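Local coordinates for protein glycoside hydrolase family 31 (Kribbella flavida DSM 17836, PDB 5X3I) that hydrolyses the alpha-1,3-glucosidic linkages of a cyclic tetrasaccharide made from starch, releasing isomaltose inside the cell, at residues M318-R322 and L382-G386; D323-P327 and F626-T631. The protein carries 1 engineered substitution. All coordinates share one frame; numbering follows the deposited sequence.

Contact 1: residues M318-R322 and L382-G386; sequences MDTHR and LHARG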
# COMPACT_ATOMS: atom_id res chain seq x y z
N MET A 318 -8.92 25.34 6.97
CA MET A 318 -7.73 25.68 7.75
C MET A 318 -8.01 26.86 8.69
O MET A 318 -7.50 26.90 9.80
CB MET A 318 -6.54 26.00 6.83
CG MET A 318 -6.01 24.81 6.03
SD MET A 318 -5.51 23.40 7.04
CE MET A 318 -6.96 22.37 6.98
N ASP A 319 -8.85 27.79 8.26
CA ASP A 319 -9.26 28.89 9.13
C ASP A 319 -9.99 28.32 10.34
O ASP A 319 -9.80 28.79 11.46
CB ASP A 319 -10.15 29.90 8.39
CG ASP A 319 -9.36 30.87 7.53
OD1 ASP A 319 -8.13 30.79 7.52
OD2 ASP A 319 -9.98 31.71 6.85
N THR A 320 -10.79 27.28 10.13
CA THR A 320 -11.52 26.68 11.24
C THR A 320 -10.56 26.02 12.22
O THR A 320 -10.72 26.17 13.42
CB THR A 320 -12.59 25.68 10.75
OG1 THR A 320 -13.57 26.39 9.98
CG2 THR A 320 -13.29 25.04 11.94
N HIS A 321 -9.55 25.31 11.71
CA HIS A 321 -8.49 24.77 12.55
C HIS A 321 -7.89 25.86 13.43
O HIS A 321 -7.72 25.68 14.63
CB HIS A 321 -7.37 24.13 11.71
CG HIS A 321 -7.44 22.64 11.63
ND1 HIS A 321 -6.91 21.81 12.60
CD2 HIS A 321 -7.95 21.82 10.68
CE1 HIS A 321 -7.10 20.55 12.25
NE2 HIS A 321 -7.74 20.53 11.10
N ARG A 322 -7.56 26.99 12.81
CA ARG A 322 -6.97 28.12 13.53
C ARG A 322 -7.93 28.66 14.58
O ARG A 322 -7.55 28.86 15.72
CB ARG A 322 -6.59 29.25 12.56
CG ARG A 322 -6.15 30.53 13.28
CD ARG A 322 -6.32 31.77 12.41
NE ARG A 322 -7.70 31.98 12.02
CZ ARG A 322 -8.07 32.76 11.00
NH1 ARG A 322 -7.15 33.40 10.29
NH2 ARG A 322 -9.36 32.90 10.71
N LEU A 382 -0.62 29.86 4.16
CA LEU A 382 -0.49 28.62 4.92
C LEU A 382 0.93 28.48 5.46
O LEU A 382 1.13 28.15 6.63
CB LEU A 382 -0.88 27.39 4.07
CG LEU A 382 -2.35 27.30 3.65
CD1 LEU A 382 -2.62 26.09 2.78
CD2 LEU A 382 -3.27 27.27 4.87
N HIS A 383 1.92 28.75 4.62
CA HIS A 383 3.31 28.71 5.05
C HIS A 383 3.56 29.72 6.18
O HIS A 383 4.26 29.41 7.15
CB HIS A 383 4.26 28.98 3.88
CG HIS A 383 4.46 27.80 2.98
ND1 HIS A 383 5.15 27.88 1.79
CD2 HIS A 383 4.08 26.51 3.11
CE1 HIS A 383 5.18 26.68 1.22
NE2 HIS A 383 4.54 25.83 2.00
N ALA A 384 2.95 30.90 6.08
CA ALA A 384 3.08 31.93 7.11
C ALA A 384 2.56 31.42 8.45
O ALA A 384 3.10 31.76 9.50
CB ALA A 384 2.35 33.21 6.69
N ARG A 385 1.54 30.58 8.42
CA ARG A 385 1.01 29.98 9.63
C ARG A 385 1.77 28.71 10.03
O ARG A 385 1.40 28.05 10.99
CB ARG A 385 -0.47 29.65 9.48
CG ARG A 385 -1.31 30.82 9.04
CD ARG A 385 -2.76 30.42 8.95
NE ARG A 385 -3.57 31.46 8.33
CZ ARG A 385 -4.89 31.37 8.16
NH1 ARG A 385 -5.55 30.30 8.57
NH2 ARG A 385 -5.54 32.36 7.58
N GLY A 386 2.80 28.35 9.28
CA GLY A 386 3.59 27.17 9.58
C GLY A 386 2.96 25.86 9.11
O GLY A 386 3.31 24.79 9.58
O HOH W 1 -5.06 27.72 9.83
O HOH W 2 -8.39 33.72 6.43
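Met318 and Leu382 bring the two backbones closest, 8.3 Å between their CA atoms, where helix 311-323 runs beside the last turn of helix 375-384. These are neighbouring outer helices of the TIM barrel, and both residues also rest on Val331 of barrel strand 330-333. On this inner side CG of Met318 meets CD2 of Leu382 at 3.9 Å, the two side chains crossing at about a right angle. Farther out the contact becomes polar. Arg385, which precedes Gly386 of the Schellman motif ending the helix, reaches across on a straight chain (chi2 -178°) and presents its two terminal nitrogens to Asp319. Both go to one oxygen: OD1 of Asp319 lies 2.8 Å from NH1 and 3.0 Å from NH2 of Arg385, with carboxylate and guanidinium nearly coplanar. Glu381 pairs with NE of the same arginine, so two acids hold the group and probably fix its rotation. NH1 of Arg322 lies over one face of the Arg385 guanidinium, the two groups stacked with planes 26° apart. The nearby carboxylate of Asp319 probably offsets the like charges, although its own bridge to Arg322 is long and directed by no N-H. Water fills in along the edge of the Arg385 guanidinium: one molecule accepts from NH1 of Arg385 at 2.9 Å and donates to the backbone O of Met318 at 2.6 Å.

Contact 2: residues D323-P327 and F626-T631; sequences DLAIP and FRRFAT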
# COMPACT_ATOMS: atom_id res chain seq x y z
N ASP A 323 -9.18 28.89 14.20
CA ASP A 323 -10.12 29.53 15.11
C ASP A 323 -10.49 28.62 16.28
O ASP A 323 -10.80 29.11 17.36
CB ASP A 323 -11.37 29.97 14.34
CG ASP A 323 -11.07 31.06 13.33
OD1 ASP A 323 -10.06 31.76 13.49
OD2 ASP A 323 -11.82 31.20 12.36
N LEU A 324 -10.42 27.30 16.09
CA LEU A 324 -10.70 26.37 17.18
C LEU A 324 -9.43 26.00 17.94
O LEU A 324 -9.45 25.17 18.83
CB LEU A 324 -11.40 25.11 16.66
CG LEU A 324 -12.77 25.32 16.01
CD1 LEU A 324 -13.37 24.01 15.49
CD2 LEU A 324 -13.73 25.97 16.99
N ALA A 325 -8.31 26.62 17.56
CA ALA A 325 -7.03 26.39 18.21
C ALA A 325 -6.63 24.91 18.22
O ALA A 325 -6.10 24.42 19.21
CB ALA A 325 -7.06 26.96 19.63
N ILE A 326 -6.91 24.22 17.12
CA ILE A 326 -6.42 22.86 16.89
C ILE A 326 -5.24 22.94 15.94
O ILE A 326 -5.41 23.18 14.75
CB ILE A 326 -7.50 21.94 16.28
CG1 ILE A 326 -8.75 21.93 17.16
CG2 ILE A 326 -6.93 20.53 16.05
CD1 ILE A 326 -10.00 21.43 16.44
N PRO A 327 -4.03 22.73 16.47
CA PRO A 327 -2.81 22.91 15.68
C PRO A 327 -2.76 21.92 14.52
O PRO A 327 -3.11 20.77 14.72
CB PRO A 327 -1.69 22.63 16.68
CG PRO A 327 -2.31 22.68 18.01
CD PRO A 327 -3.75 22.32 17.85
N PHE A 626 -10.06 16.31 21.13
CA PHE A 626 -9.17 16.23 19.98
C PHE A 626 -8.09 17.31 20.10
O PHE A 626 -6.92 17.04 19.89
CB PHE A 626 -9.92 16.38 18.67
CG PHE A 626 -9.09 16.09 17.45
CD1 PHE A 626 -9.14 14.84 16.84
CD2 PHE A 626 -8.24 17.05 16.92
CE1 PHE A 626 -8.38 14.55 15.72
CE2 PHE A 626 -7.47 16.78 15.80
CZ PHE A 626 -7.54 15.52 15.19
N ARG A 627 -8.50 18.52 20.47
CA ARG A 627 -7.57 19.63 20.68
C ARG A 627 -6.49 19.24 21.69
O ARG A 627 -5.31 19.50 21.46
CB ARG A 627 -8.31 20.89 21.14
CG ARG A 627 -7.42 22.13 21.29
CD ARG A 627 -8.27 23.43 21.31
NE ARG A 627 -9.35 23.34 22.28
CZ ARG A 627 -10.59 23.75 22.09
NH1 ARG A 627 -10.96 24.32 20.96
NH2 ARG A 627 -11.48 23.59 23.06
N ARG A 628 -6.88 18.63 22.80
CA ARG A 628 -5.91 18.15 23.78
C ARG A 628 -4.90 17.19 23.16
O ARG A 628 -3.71 17.31 23.37
CB ARG A 628 -6.58 17.47 24.97
CG ARG A 628 -7.26 18.41 25.94
CD ARG A 628 -7.35 17.75 27.31
NE ARG A 628 -8.65 17.93 27.94
CZ ARG A 628 -9.06 17.24 28.99
NH1 ARG A 628 -8.28 16.32 29.54
NH2 ARG A 628 -10.27 17.46 29.50
N PHE A 629 -5.41 16.23 22.40
CA PHE A 629 -4.54 15.25 21.76
C PHE A 629 -3.57 15.94 20.80
O PHE A 629 -2.38 15.66 20.81
CB PHE A 629 -5.37 14.20 21.01
CG PHE A 629 -6.31 13.42 21.90
CD1 PHE A 629 -5.97 13.13 23.20
CD2 PHE A 629 -7.53 13.00 21.43
CE1 PHE A 629 -6.83 12.42 24.01
CE2 PHE A 629 -8.39 12.29 22.24
CZ PHE A 629 -8.03 12.00 23.53
N ALA A 630 -4.10 16.84 19.98
CA ALA A 630 -3.29 17.55 18.98
C ALA A 630 -2.25 18.45 19.65
O ALA A 630 -1.12 18.57 19.16
CB ALA A 630 -4.17 18.35 18.06
N THR A 631 -2.62 19.06 20.77
CA THR A 631 -1.73 19.96 21.47
C THR A 631 -0.61 19.19 22.16
O THR A 631 0.55 19.59 22.14
CB THR A 631 -2.49 20.82 22.51
OG1 THR A 631 -3.53 21.54 21.84
CG2 THR A 631 -1.57 21.81 23.16
O HOH W 3 -4.54 24.53 21.32
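Phe626 meets Ile326 at the start of the helical segment, the CG2 methyl of the isoleucine lying 3.8 Å from CE2 at the edge of the ring, near its plane. Pro610 of helix 610-617 touches both side chains, so this apolar corner is shared with a third element. One residue on, Arg627 sits nearest the loop, its CA 5.1 Å from that of Ile326. CG stands anti to the backbone N (chi1 -176°), and a bend at chi3 takes the chain past Ala325 and sets the guanidinium at the turn that ends helix 311-323. There NH1 of Arg627 donates to O of Leu324 at 2.7 Å, fairly straight at 160°, with the oxygen in the guanidinium plane. The acceptor belongs to the turn in which Ala325, at positive phi, closes the helix in a Schellman motif. This loop of the TIM-barrel domain leads from helix 311-323 into strand 330-333, and helix 622-650 packs against it. With an alanine here in place of Arg627, the Leu324 carbonyl would probably lose this donor and the turn beside Ala325 its cover. Ala630, one turn on from Phe626, has its CB 4.0 Å from CD of Pro327 and also against CG2 of Ile326. Last comes Thr631, whose OG1 donates to O of Arg627 at 2.7 Å, from above the carbonyl plane. A water donates both to that hydroxyl oxygen and to O of Ala325, 2.6 Å from the latter.

Overall arrangement
Past the N-terminal beta domains, the chain enters helix 311-323, whose residues 318-322 form one side of contact 1, and passes straight into 323-327, the loop side of contact 2. Strand 330-333 and helix 375-384 follow, and at 382-386 contact 1 closes a loop of about 60 residues. Contact 2 closes far later, when helix 622-650 returns some 300 residues on, so the segments alternate and the two loops cross. Their centres lie about 12 Å apart, and a probable hydrogen bond from His321 ND1 to Ile326 O links the two contacts. Together they tie helix 311-323 and its exit loop to the next barrel helix and to a helix that follows the last barrel strand.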